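Local coordinates for protein endo-N-acetyl-beta-D-glucosaminidase (Hypocrea jecorina, PDB 4AC1) that hydrolyses the chitobiose core of N-linked glycans as a family 18 glycoside hydrolase, and is responsible for deglycosylating the fungus's own cellulases, at residues 48-52 against 53-57; 59-62 against 63-66; 95-99 against 100-104; 111-114 against 115-119; 170-173 against 174-177. All blocks are in the same frame, centred on the assembly; numbering follows the deposited sequence. Where two conformers were deposited one is given.

Interaction 1. Residues 48-52 against 53-57; sequences VVHLN and DFPPD. With ZN (zinc ion), chain N; ZN (zinc ion), chain L.
The imidazole of H50 takes P55 on one face: P55 CD lies 4.1 Å from the H50 ring centroid and 25° off its normal, a CH-pi contact. With CG anti to its own carbonyl carbon, chi1 of -80° lays the H50 ring against F54 and P55, while ND1 turns back to V48 O and NE2 to the metal. H50 ND1 donates to V48 O at 2.9 Å; this oxygen sits in the imidazole plane, although the N-H comes in from above the carbonyl plane. Zinc is modelled at two positions too close to be filled together; H50 NE2 lies 2.1 Å from the zinc ion of chain L. A water on the metal also donates to D53 O, so the turn backbone contributes a second-shell contact. The backbone between the two rings makes a type II' beta turn from L51 to F54, with N52 at positive phi (54°). L51 N donates to F54 O at 2.7 Å, while the return bond from F54 N to L51 O, 3.3 Å, is weak. Strand 50-51 runs antiparallel along strand 35-42 of the family's TIM barrel, and the N52 amide bonds there to S40 N and C39 O. Apolar contacts flank the turn: V48 CG2 meets P55 CG at 4.1 Å, obliquely, and L51 CB faces P56 CB at 4.2 Å. P56 CD presses against V49 O at 3.3 Å.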
# COMPACT_ATOMS: atom_id res chain seq x y z
N VAL A 48 -19.67 11.35 0.01
CA VAL A 48 -19.01 10.85 -1.18
C VAL A 48 -17.58 10.46 -0.82
O VAL A 48 -17.03 10.94 0.17
CB VAL A 48 -19.00 11.88 -2.37
CG1 VAL A 48 -20.43 12.21 -2.80
CG2 VAL A 48 -18.21 13.15 -2.00
N VAL A 49 -16.99 9.61 -1.65
CA VAL A 49 -15.60 9.24 -1.47
C VAL A 49 -14.72 10.50 -1.46
O VAL A 49 -14.91 11.41 -2.28
CB VAL A 49 -15.15 8.27 -2.56
CG1 VAL A 49 -13.62 8.09 -2.59
CG2 VAL A 49 -15.86 6.95 -2.42
N HIS A 50 -13.81 10.57 -0.50
CA HIS A 50 -12.79 11.58 -0.46
C HIS A 50 -11.41 10.95 -0.66
O HIS A 50 -11.18 9.81 -0.25
CB HIS A 50 -12.81 12.30 0.89
CG HIS A 50 -13.88 13.35 1.00
ND1 HIS A 50 -15.22 13.07 0.80
CD2 HIS A 50 -13.81 14.67 1.27
CE1 HIS A 50 -15.92 14.17 0.96
NE2 HIS A 50 -15.09 15.16 1.25
N LEU A 51 -10.52 11.70 -1.30
CA LEU A 51 -9.09 11.41 -1.26
C LEU A 51 -8.55 12.43 -0.27
O LEU A 51 -8.51 13.63 -0.56
CB LEU A 51 -8.47 11.58 -2.65
CG LEU A 51 -6.95 11.44 -2.72
CD1 LEU A 51 -6.48 10.09 -2.13
CD2 LEU A 51 -6.47 11.60 -4.16
N ASN A 52 -8.19 11.96 0.92
CA ASN A 52 -7.79 12.86 2.00
C ASN A 52 -8.90 13.90 2.24
O ASN A 52 -10.03 13.49 2.53
CB ASN A 52 -6.39 13.43 1.76
CG ASN A 52 -5.37 12.32 1.52
OD1 ASN A 52 -5.33 11.35 2.27
ND2 ASN A 52 -4.61 12.43 0.44
N ASP A 53 -8.63 15.19 2.06
CA ASP A 53 -9.59 16.22 2.48
C ASP A 53 -10.62 16.67 1.44
O ASP A 53 -11.46 17.52 1.74
CB ASP A 53 -8.87 17.41 3.11
CG ASP A 53 -8.06 17.02 4.33
OD1 ASP A 53 -8.55 16.21 5.14
OD2 ASP A 53 -6.92 17.53 4.46
N PHE A 54 -10.55 16.12 0.22
CA PHE A 54 -11.43 16.54 -0.87
C PHE A 54 -11.88 15.34 -1.69
O PHE A 54 -11.16 14.33 -1.75
CB PHE A 54 -10.72 17.50 -1.81
CG PHE A 54 -10.21 18.76 -1.15
CD1 PHE A 54 -11.01 19.89 -1.09
CD2 PHE A 54 -8.91 18.82 -0.64
CE1 PHE A 54 -10.54 21.07 -0.49
CE2 PHE A 54 -8.43 19.99 -0.05
CZ PHE A 54 -9.25 21.11 0.02
N PRO A 55 -13.05 15.43 -2.34
CA PRO A 55 -13.42 14.43 -3.33
C PRO A 55 -12.33 14.36 -4.40
O PRO A 55 -11.74 15.38 -4.74
CB PRO A 55 -14.73 14.97 -3.92
CG PRO A 55 -15.28 15.84 -2.83
CD PRO A 55 -14.10 16.46 -2.18
N PRO A 56 -12.04 13.17 -4.93
CA PRO A 56 -10.90 13.05 -5.84
C PRO A 56 -11.03 13.85 -7.14
O PRO A 56 -10.02 14.12 -7.78
CB PRO A 56 -10.84 11.54 -6.13
CG PRO A 56 -12.23 11.04 -5.81
CD PRO A 56 -12.66 11.87 -4.65
N ASP A 57 -12.25 14.23 -7.52
CA ASP A 57 -12.45 15.02 -8.75
C ASP A 57 -12.30 16.54 -8.50
O ASP A 57 -12.49 17.36 -9.43
CB ASP A 57 -13.79 14.69 -9.42
CG ASP A 57 -14.97 15.23 -8.66
OD1 ASP A 57 -14.88 15.34 -7.42
OD2 ASP A 57 -16.00 15.54 -9.31
ZN ZN N . -15.46 17.12 2.52
ZN ZN L . -15.79 17.09 1.54
O HOH W 1 -14.18 17.97 1.00
O HOH W 2 -16.56 18.83 2.56
O HOH W 3 -17.25 17.44 0.21

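Interaction 2. Residues 59-62 against 63-66; sequences PHFY and TLWN. With NAG (2-acetamido-2-deoxy-beta-D-glucopyranose), chain C.
The N-glycosylation site at N66 lies in the first turns of helix 62-73, where Y62 and N66 meet one turn apart and F61 takes the N-cap position. N66 ND2 carries the sugar through a 1.4 Å bond to NAG C1, and its remaining N-H donates to Y62 O at 2.8 Å. N66 N reaches the same oxygen at 3.1 Å from the opposite face of the carbonyl plane, so two bonds from one residue grip Y62 O and help fix the amide that bears the glycan. The Y62 ring stands between P59 CA on one face and NAG C4 on the other, its CD2 3.7 Å from NAG C6. One residue earlier in the turn, W65 N donates almost straight to F61 O at 3.0 Å. The W65 side chain has CG anti to its carbonyl carbon (chi1 -65°), which brings the indole back against F61: F61 CB rests 3.7 Å from W65 CD1, and NE1 bonds to P56 O. Cutting W65 back to an alanine is likely to leave P56 O without its indole donor and open a gap beside F61 CB and L64 CD2. L64 CD2 covers one face of the W65 indole, while the side chains of F61 and L64 run alongside each other, CD1 to CD1 at 3.8 Å. On the sugar side, NAG O7 comes within 3.3 Å of W65 CB.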
# COMPACT_ATOMS: atom_id res chain seq x y z
N PRO A 59 -10.62 20.22 -7.95
CA PRO A 59 -9.46 20.92 -8.53
C PRO A 59 -8.16 20.72 -7.74
O PRO A 59 -7.08 20.75 -8.33
CB PRO A 59 -9.90 22.38 -8.51
CG PRO A 59 -11.38 22.30 -8.71
CD PRO A 59 -11.83 21.06 -7.98
N HIS A 60 -8.27 20.49 -6.43
CA HIS A 60 -7.12 20.17 -5.57
C HIS A 60 -6.21 19.09 -6.17
O HIS A 60 -4.98 19.13 -5.99
CB HIS A 60 -7.59 19.77 -4.17
CG HIS A 60 -6.53 19.87 -3.11
ND1 HIS A 60 -6.01 21.08 -2.69
CD2 HIS A 60 -5.92 18.92 -2.36
CE1 HIS A 60 -5.11 20.87 -1.74
NE2 HIS A 60 -5.04 19.57 -1.52
N PHE A 61 -6.81 18.16 -6.91
CA PHE A 61 -6.08 17.02 -7.45
C PHE A 61 -5.84 17.02 -8.96
O PHE A 61 -5.43 16.00 -9.52
CB PHE A 61 -6.76 15.72 -7.01
CG PHE A 61 -6.80 15.53 -5.52
CD1 PHE A 61 -5.61 15.47 -4.78
CD2 PHE A 61 -8.01 15.45 -4.85
CE1 PHE A 61 -5.65 15.31 -3.40
CE2 PHE A 61 -8.05 15.30 -3.47
CZ PHE A 61 -6.87 15.21 -2.75
N TYR A 62 -6.02 18.16 -9.63
CA TYR A 62 -5.76 18.22 -11.07
C TYR A 62 -4.32 17.84 -11.42
O TYR A 62 -4.09 17.10 -12.38
CB TYR A 62 -6.06 19.61 -11.64
CG TYR A 62 -7.53 19.97 -11.76
CD1 TYR A 62 -8.52 18.98 -11.78
CD2 TYR A 62 -7.92 21.30 -11.88
CE1 TYR A 62 -9.87 19.31 -11.89
CE2 TYR A 62 -9.27 21.65 -12.01
CZ TYR A 62 -10.23 20.64 -12.01
OH TYR A 62 -11.57 20.98 -12.13
N THR A 63 -3.36 18.36 -10.66
CA THR A 63 -1.94 18.10 -10.93
C THR A 63 -1.67 16.61 -10.71
O THR A 63 -1.08 15.96 -11.54
CB THR A 63 -1.00 18.96 -10.04
OG1 THR A 63 -1.33 20.36 -10.18
CG2 THR A 63 0.46 18.74 -10.41
N LEU A 64 -2.15 16.09 -9.58
CA LEU A 64 -1.95 14.69 -9.24
C LEU A 64 -2.42 13.75 -10.37
O LEU A 64 -1.64 12.93 -10.86
CB LEU A 64 -2.66 14.37 -7.92
CG LEU A 64 -2.39 13.03 -7.23
CD1 LEU A 64 -2.76 13.11 -5.76
CD2 LEU A 64 -3.15 11.91 -7.92
N TRP A 65 -3.67 13.89 -10.79
CA TRP A 65 -4.22 12.94 -11.77
C TRP A 65 -3.57 13.10 -13.14
O TRP A 65 -3.35 12.12 -13.83
CB TRP A 65 -5.75 12.97 -11.85
CG TRP A 65 -6.41 12.52 -10.56
CD1 TRP A 65 -7.24 13.27 -9.76
CD2 TRP A 65 -6.25 11.25 -9.90
NE1 TRP A 65 -7.62 12.53 -8.66
CE2 TRP A 65 -7.03 11.29 -8.72
CE3 TRP A 65 -5.54 10.08 -10.20
CZ2 TRP A 65 -7.10 10.21 -7.84
CZ3 TRP A 65 -5.61 9.00 -9.30
CH2 TRP A 65 -6.39 9.08 -8.15
N ASN A 66 -3.25 14.34 -13.51
CA ASN A 66 -2.49 14.57 -14.74
C ASN A 66 -1.12 13.88 -14.72
O ASN A 66 -0.72 13.26 -15.71
CB ASN A 66 -2.36 16.05 -15.03
CG ASN A 66 -3.54 16.57 -15.80
OD1 ASN A 66 -3.63 16.38 -17.00
ND2 ASN A 66 -4.45 17.22 -15.11
C1 NAG C . -5.61 17.78 -15.75
C2 NAG C . -6.92 17.01 -15.52
C3 NAG C . -8.07 17.71 -16.23
C4 NAG C . -8.15 19.15 -15.76
C5 NAG C . -6.79 19.83 -15.97
C6 NAG C . -6.78 21.24 -15.38
C7 NAG C . -7.08 14.64 -15.06
C8 NAG C . -6.90 13.25 -15.59
N2 NAG C . -6.79 15.63 -15.91
O3 NAG C . -9.28 17.02 -15.96
O4 NAG C . -9.14 19.87 -16.47
O5 NAG C . -5.76 19.11 -15.31
O6 NAG C . -5.69 21.94 -15.95
O7 NAG C . -7.48 14.83 -13.91
O HOH W 4 -2.77 17.96 -7.26

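Interaction 3. Residues 95-99 against 100-104; sequences LDSPD and SATFE
S100 opens helix 100-116 directly after D99, the N-cap residue. Next along, the A101 methyl carbon CB lies 3.7 Å from D99 OD2, in the carboxylate that caps the helix. T102 is where the cap closes. D99 has CG anti to the backbone N (chi1 -177°), which carries OD2 over the helix start, where two donors from T102 hold it: T102 N at 3.0 Å on the anti side of the carboxylate and T102 OG1 at 2.8 Å from 39° above its plane. The negative group thus sits at the helix N-terminus, where the helix dipole probably favours it. A valine in place of T102 would probably cost D99 OD2 its hydroxyl donor and leave the carboxylate freer to turn. T102 also lies against S97, with T102 CB 3.4 Å from S97 OG; that hydroxyl accepts from D99 N in an ST turn, shaping the chain just before the cap. F103 N then donates to D99 O at 3.0 Å, the first i to i+4 bond of the helix. The F103 ring points an edge at the loop, and R137 of helix 132-146 makes a cation-pi contact with it and a bond to S97 O. F103 CE1 touches L95 CD2 at 4.3 Å, and L95 O lies at the F103 ring edge, near its plane, 3.4 Å from F103 CD1.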
# COMPACT_ATOMS: atom_id res chain seq x y z
N LEU A 95 -18.58 -0.38 4.29
CA LEU A 95 -18.24 -1.59 3.53
C LEU A 95 -18.40 -2.89 4.31
O LEU A 95 -18.39 -3.97 3.72
CB LEU A 95 -16.85 -1.48 2.89
CG LEU A 95 -16.61 -0.37 1.85
CD1 LEU A 95 -15.15 -0.39 1.40
CD2 LEU A 95 -17.53 -0.51 0.65
N ASP A 96 -18.58 -2.79 5.63
CA ASP A 96 -18.89 -3.97 6.45
C ASP A 96 -20.39 -4.03 6.77
O ASP A 96 -20.78 -4.73 7.69
CB ASP A 96 -18.07 -3.97 7.75
CG ASP A 96 -17.78 -5.36 8.28
OD1 ASP A 96 -17.91 -6.34 7.52
OD2 ASP A 96 -17.38 -5.45 9.46
N SER A 97 -21.22 -3.32 6.00
CA SER A 97 -22.65 -3.28 6.31
C SER A 97 -23.35 -4.60 6.06
O SER A 97 -23.18 -5.19 5.00
CB SER A 97 -23.38 -2.22 5.48
OG SER A 97 -24.76 -2.22 5.80
N PRO A 98 -24.19 -5.04 7.02
CA PRO A 98 -25.03 -6.22 6.80
C PRO A 98 -26.30 -5.91 5.97
O PRO A 98 -27.09 -6.83 5.67
CB PRO A 98 -25.40 -6.65 8.22
CG PRO A 98 -25.42 -5.40 9.00
CD PRO A 98 -24.36 -4.51 8.39
N ASP A 99 -26.50 -4.64 5.62
CA ASP A 99 -27.60 -4.21 4.76
C ASP A 99 -27.10 -4.19 3.31
O ASP A 99 -26.22 -3.40 2.97
CB ASP A 99 -28.09 -2.82 5.18
CG ASP A 99 -29.27 -2.35 4.36
OD1 ASP A 99 -30.41 -2.75 4.67
OD2 ASP A 99 -29.06 -1.56 3.41
N SER A 100 -27.66 -5.05 2.47
CA SER A 100 -27.19 -5.22 1.09
C SER A 100 -27.17 -3.91 0.30
O SER A 100 -26.19 -3.62 -0.38
CB SER A 100 -28.01 -6.28 0.35
OG SER A 100 -27.50 -6.48 -0.95
N ALA A 101 -28.24 -3.13 0.40
CA ALA A 101 -28.32 -1.87 -0.34
C ALA A 101 -27.25 -0.88 0.11
O ALA A 101 -26.68 -0.16 -0.73
CB ALA A 101 -29.70 -1.25 -0.20
N THR A 102 -27.00 -0.84 1.42
CA THR A 102 -25.95 0.01 1.99
C THR A 102 -24.58 -0.42 1.44
O THR A 102 -23.84 0.41 0.92
CB THR A 102 -25.97 -0.03 3.52
OG1 THR A 102 -27.23 0.49 3.97
CG2 THR A 102 -24.86 0.82 4.11
N PHE A 103 -24.27 -1.72 1.52
CA PHE A 103 -23.03 -2.21 0.92
C PHE A 103 -22.92 -1.85 -0.56
O PHE A 103 -21.91 -1.29 -0.97
CB PHE A 103 -22.83 -3.72 1.11
CG PHE A 103 -21.61 -4.22 0.38
CD1 PHE A 103 -20.32 -3.97 0.87
CD2 PHE A 103 -21.74 -4.89 -0.83
CE1 PHE A 103 -19.20 -4.39 0.17
CE2 PHE A 103 -20.62 -5.33 -1.53
CZ PHE A 103 -19.36 -5.07 -1.03
N GLU A 104 -23.95 -2.14 -1.35
CA GLU A 104 -23.92 -1.83 -2.78
C GLU A 104 -23.66 -0.36 -3.03
O GLU A 104 -22.95 0.01 -3.97
CB GLU A 104 -25.21 -2.26 -3.47
CG GLU A 104 -25.33 -3.74 -3.70
CD GLU A 104 -24.34 -4.27 -4.72
OE1 GLU A 104 -24.03 -3.59 -5.72
OE2 GLU A 104 -23.88 -5.41 -4.51

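Interaction 4. Residues 111-114 against 115-119; sequences RDAI and VNFQL
With CG anti to its carbonyl carbon (chi1 -62°), F117 lays its ring back toward the preceding turn, where the ring edge meets A113 O, CD2 at 3.3 Å. The same oxygen accepts from F117 N at 2.9 Å, so backbone and ring of one residue gather round it, and the A113 methyl lies beside CD2. N116 folds back in a similar way, setting its amide over D112 O, which is bonded by N116 N at 2.8 Å. V115 CG2, likewise anti to its carbonyl carbon, rests against R111 O. On the outer flank the R111 guanidinium offers its edge to D112: NH2 to OD1 is a long salt bridge of 3.3 Å, approaching 42° above the carboxylate plane. I114 O has two firm donors, L119 N at 3.0 Å, lying in the carbonyl plane, and a water at 2.9 Å that also donates to L119 O. Beside this bond I114 CG2 packs on L119 CB at 4.3 Å, while the I114 side chain also touches L142 and F146 of helix 132-146, and the F117 ring meets W65 and P56. Q118 takes a positive phi (57°), and its N donates to V115 O at 3.2 Å. Together with the L119 N to I114 O bond this makes a Schellman motif, ending helix 100-116 and turning the chain into strand 121-125 of a beta-alpha-beta unit.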
# COMPACT_ATOMS: atom_id res chain seq x y z
N ARG A 111 -15.95 1.40 -6.51
CA ARG A 111 -15.84 0.91 -7.88
C ARG A 111 -15.80 2.08 -8.85
O ARG A 111 -14.95 2.13 -9.75
CB ARG A 111 -17.02 -0.03 -8.18
CG ARG A 111 -17.11 -0.52 -9.62
CD ARG A 111 -18.52 -0.97 -10.00
NE ARG A 111 -19.47 0.15 -9.94
CZ ARG A 111 -20.65 0.10 -9.34
NH1 ARG A 111 -21.08 -1.03 -8.77
NH2 ARG A 111 -21.43 1.18 -9.32
N ASP A 112 -16.72 3.03 -8.68
CA ASP A 112 -16.79 4.21 -9.54
C ASP A 112 -15.52 5.05 -9.49
O ASP A 112 -15.11 5.59 -10.51
CB ASP A 112 -18.00 5.09 -9.19
CG ASP A 112 -19.33 4.49 -9.60
OD1 ASP A 112 -19.34 3.48 -10.33
OD2 ASP A 112 -20.37 5.06 -9.19
N ALA A 113 -14.92 5.17 -8.32
CA ALA A 113 -13.69 5.95 -8.19
C ALA A 113 -12.55 5.25 -8.91
O ALA A 113 -11.76 5.90 -9.62
CB ALA A 113 -13.36 6.17 -6.73
N ILE A 114 -12.46 3.93 -8.77
CA ILE A 114 -11.46 3.17 -9.49
C ILE A 114 -11.56 3.40 -11.01
O ILE A 114 -10.54 3.60 -11.70
CB ILE A 114 -11.55 1.68 -9.14
CG1 ILE A 114 -11.13 1.45 -7.68
CG2 ILE A 114 -10.71 0.86 -10.10
CD1 ILE A 114 -11.61 0.14 -7.10
N VAL A 115 -12.78 3.36 -11.54
CA VAL A 115 -13.02 3.57 -12.98
C VAL A 115 -12.70 5.02 -13.35
O VAL A 115 -11.96 5.26 -14.32
CB VAL A 115 -14.47 3.22 -13.37
CG1 VAL A 115 -14.79 3.69 -14.79
CG2 VAL A 115 -14.71 1.73 -13.24
N ASN A 116 -13.25 5.97 -12.59
CA ASN A 116 -13.14 7.38 -12.95
C ASN A 116 -11.71 7.91 -12.91
O ASN A 116 -11.35 8.79 -13.70
CB ASN A 116 -14.05 8.25 -12.08
CG ASN A 116 -15.53 8.03 -12.37
OD1 ASN A 116 -15.92 7.66 -13.48
ND2 ASN A 116 -16.36 8.27 -11.36
N PHE A 117 -10.90 7.37 -12.01
CA PHE A 117 -9.53 7.86 -11.83
C PHE A 117 -8.51 6.92 -12.43
O PHE A 117 -7.30 7.12 -12.31
CB PHE A 117 -9.30 8.28 -10.37
CG PHE A 117 -10.21 9.40 -9.99
CD1 PHE A 117 -9.94 10.70 -10.41
CD2 PHE A 117 -11.42 9.14 -9.36
CE1 PHE A 117 -10.82 11.74 -10.14
CE2 PHE A 117 -12.31 10.18 -9.09
CZ PHE A 117 -12.00 11.48 -9.48
N GLN A 118 -9.03 5.91 -13.13
CA GLN A 118 -8.25 5.02 -13.97
C GLN A 118 -7.14 4.31 -13.18
O GLN A 118 -6.00 4.16 -13.64
CB GLN A 118 -7.74 5.76 -15.23
CG GLN A 118 -8.90 6.29 -16.08
CD GLN A 118 -8.47 7.06 -17.32
OE1 GLN A 118 -7.42 7.70 -17.35
NE2 GLN A 118 -9.31 7.03 -18.34
N LEU A 119 -7.52 3.84 -12.00
CA LEU A 119 -6.59 3.13 -11.13
C LEU A 119 -6.39 1.71 -11.58
O LEU A 119 -7.31 1.08 -12.12
CB LEU A 119 -7.09 3.15 -9.69
CG LEU A 119 -7.28 4.54 -9.08
CD1 LEU A 119 -7.86 4.40 -7.68
CD2 LEU A 119 -5.97 5.34 -9.04
O HOH W 5 -9.58 1.60 -13.64

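Interaction 5. Residues 170-173 against 174-177; sequences FSYT and ALQQ
F170 comes first, meeting L175 with its CE1 3.9 Å from L175 CD2. Its CG sits between the backbone N and the carbonyl carbon (chi1 62°), a setting that sends the ring under the helix start and places CE1 over the centre of the Y172 ring, 3.4 Å above its plane. S171 is the N-cap of helix 172-179: OG, anti to its own N, accepts from A174 N at 3.0 Å in a nearly straight bond (172° at the hydrogen). Its carbonyl oxygen starts the helical series by taking L175 N, also at 3.0 Å. One residue thus satisfies two N-H groups of the first turn. Y172 follows with its O accepting from Q176 N at 2.9 Å, the donor standing above the carbonyl plane. Its ring and that of F170 both touch L175 CD2, which reaches Y172 CD2 at 4.3 Å; the phenol OH is bonded to S168. T173, deposited in two conformers, accepts through its O from Q177 N at 3.1 Å, and Q177 CG crowds the same oxygen at 3.3 Å. In the conformer given, the T173 side chain lies beside N209, which binds a zinc ion together with D163. Q176 OE1 leaves this contact for Y186 of strand 185-189 and for K215. On the buried flank F170 and L175 pack against I135 and I139 of helix 132-146, respectively, while both, together with Y172, rest on L154 of strand 151-154, in the beta-alpha-beta unit that continues to strand 185-189.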
# COMPACT_ATOMS: atom_id res chain seq x y z
N PHE A 170 -10.34 -9.13 11.31
CA PHE A 170 -10.36 -10.41 10.61
C PHE A 170 -9.00 -11.13 10.61
O PHE A 170 -7.96 -10.52 10.88
CB PHE A 170 -10.87 -10.26 9.18
CG PHE A 170 -10.00 -9.38 8.32
CD1 PHE A 170 -8.84 -9.89 7.75
CD2 PHE A 170 -10.35 -8.05 8.07
CE1 PHE A 170 -8.03 -9.10 6.95
CE2 PHE A 170 -9.54 -7.25 7.25
CZ PHE A 170 -8.38 -7.78 6.70
N SER A 171 -9.03 -12.42 10.29
CA SER A 171 -7.83 -13.23 10.22
C SER A 171 -7.19 -13.18 8.83
O SER A 171 -7.84 -13.48 7.83
CB SER A 171 -8.15 -14.68 10.60
OG SER A 171 -7.08 -15.53 10.21
N TYR A 172 -5.90 -12.84 8.77
CA TYR A 172 -5.18 -12.84 7.50
C TYR A 172 -4.86 -14.25 7.03
O TYR A 172 -4.72 -14.47 5.83
CB TYR A 172 -3.91 -11.98 7.59
CG TYR A 172 -4.23 -10.51 7.47
CD1 TYR A 172 -4.53 -9.75 8.61
CD2 TYR A 172 -4.25 -9.88 6.23
CE1 TYR A 172 -4.84 -8.42 8.51
CE2 TYR A 172 -4.58 -8.53 6.11
CZ TYR A 172 -4.86 -7.81 7.27
OH TYR A 172 -5.18 -6.48 7.16
N THR A 173 -4.73 -15.21 7.94
CA THR A 173 -4.50 -16.58 7.50
C THR A 173 -5.78 -17.16 6.90
O THR A 173 -5.73 -17.82 5.87
CB THR A 173 -3.96 -17.51 8.58
OG1 THR A 173 -4.77 -17.38 9.74
CG2 THR A 173 -2.49 -17.19 8.91
N ALA A 174 -6.94 -16.86 7.49
CA ALA A 174 -8.22 -17.28 6.90
C ALA A 174 -8.41 -16.61 5.54
O ALA A 174 -8.79 -17.27 4.57
CB ALA A 174 -9.37 -16.95 7.82
N LEU A 175 -8.16 -15.30 5.46
CA LEU A 175 -8.24 -14.57 4.19
C LEU A 175 -7.35 -15.17 3.11
O LEU A 175 -7.78 -15.34 1.96
CB LEU A 175 -7.90 -13.09 4.40
CG LEU A 175 -8.01 -12.18 3.18
CD1 LEU A 175 -9.43 -12.12 2.67
CD2 LEU A 175 -7.51 -10.78 3.52
N GLN A 176 -6.10 -15.47 3.47
CA GLN A 176 -5.18 -16.06 2.50
C GLN A 176 -5.74 -17.39 1.99
O GLN A 176 -5.68 -17.68 0.79
CB GLN A 176 -3.77 -16.22 3.10
CG GLN A 176 -2.80 -17.10 2.28
CD GLN A 176 -2.51 -16.56 0.88
OE1 GLN A 176 -2.33 -15.35 0.69
NE2 GLN A 176 -2.42 -17.46 -0.08
N GLN A 177 -6.31 -18.20 2.89
CA GLN A 177 -6.88 -19.48 2.45
C GLN A 177 -8.03 -19.33 1.44
O GLN A 177 -8.06 -20.02 0.43
CB GLN A 177 -7.32 -20.31 3.64
CG GLN A 177 -6.16 -20.75 4.52
CD GLN A 177 -6.54 -21.78 5.56
OE1 GLN A 177 -7.53 -22.50 5.40
NE2 GLN A 177 -5.76 -21.87 6.63

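Overall arrangement
The five contacts follow one another along the chain round the TIM barrel, none nested in another. Interactions 1, 2 and 4 form one cluster on the same side of the chain's centre, their centres 12 to 14 Å apart. The zinc-bearing turn, the glycosylated helix start and the end of helix 100-116 are joined there through P56, W65 and F117. Interaction 3 begins that same helix, about 20 Å from interaction 4 between centres. Interaction 5 starts helix 172-179, its centre about 36 Å from that of interaction 2 across the chain's centre. Most of these contacts start or end helices outside the parallel strands.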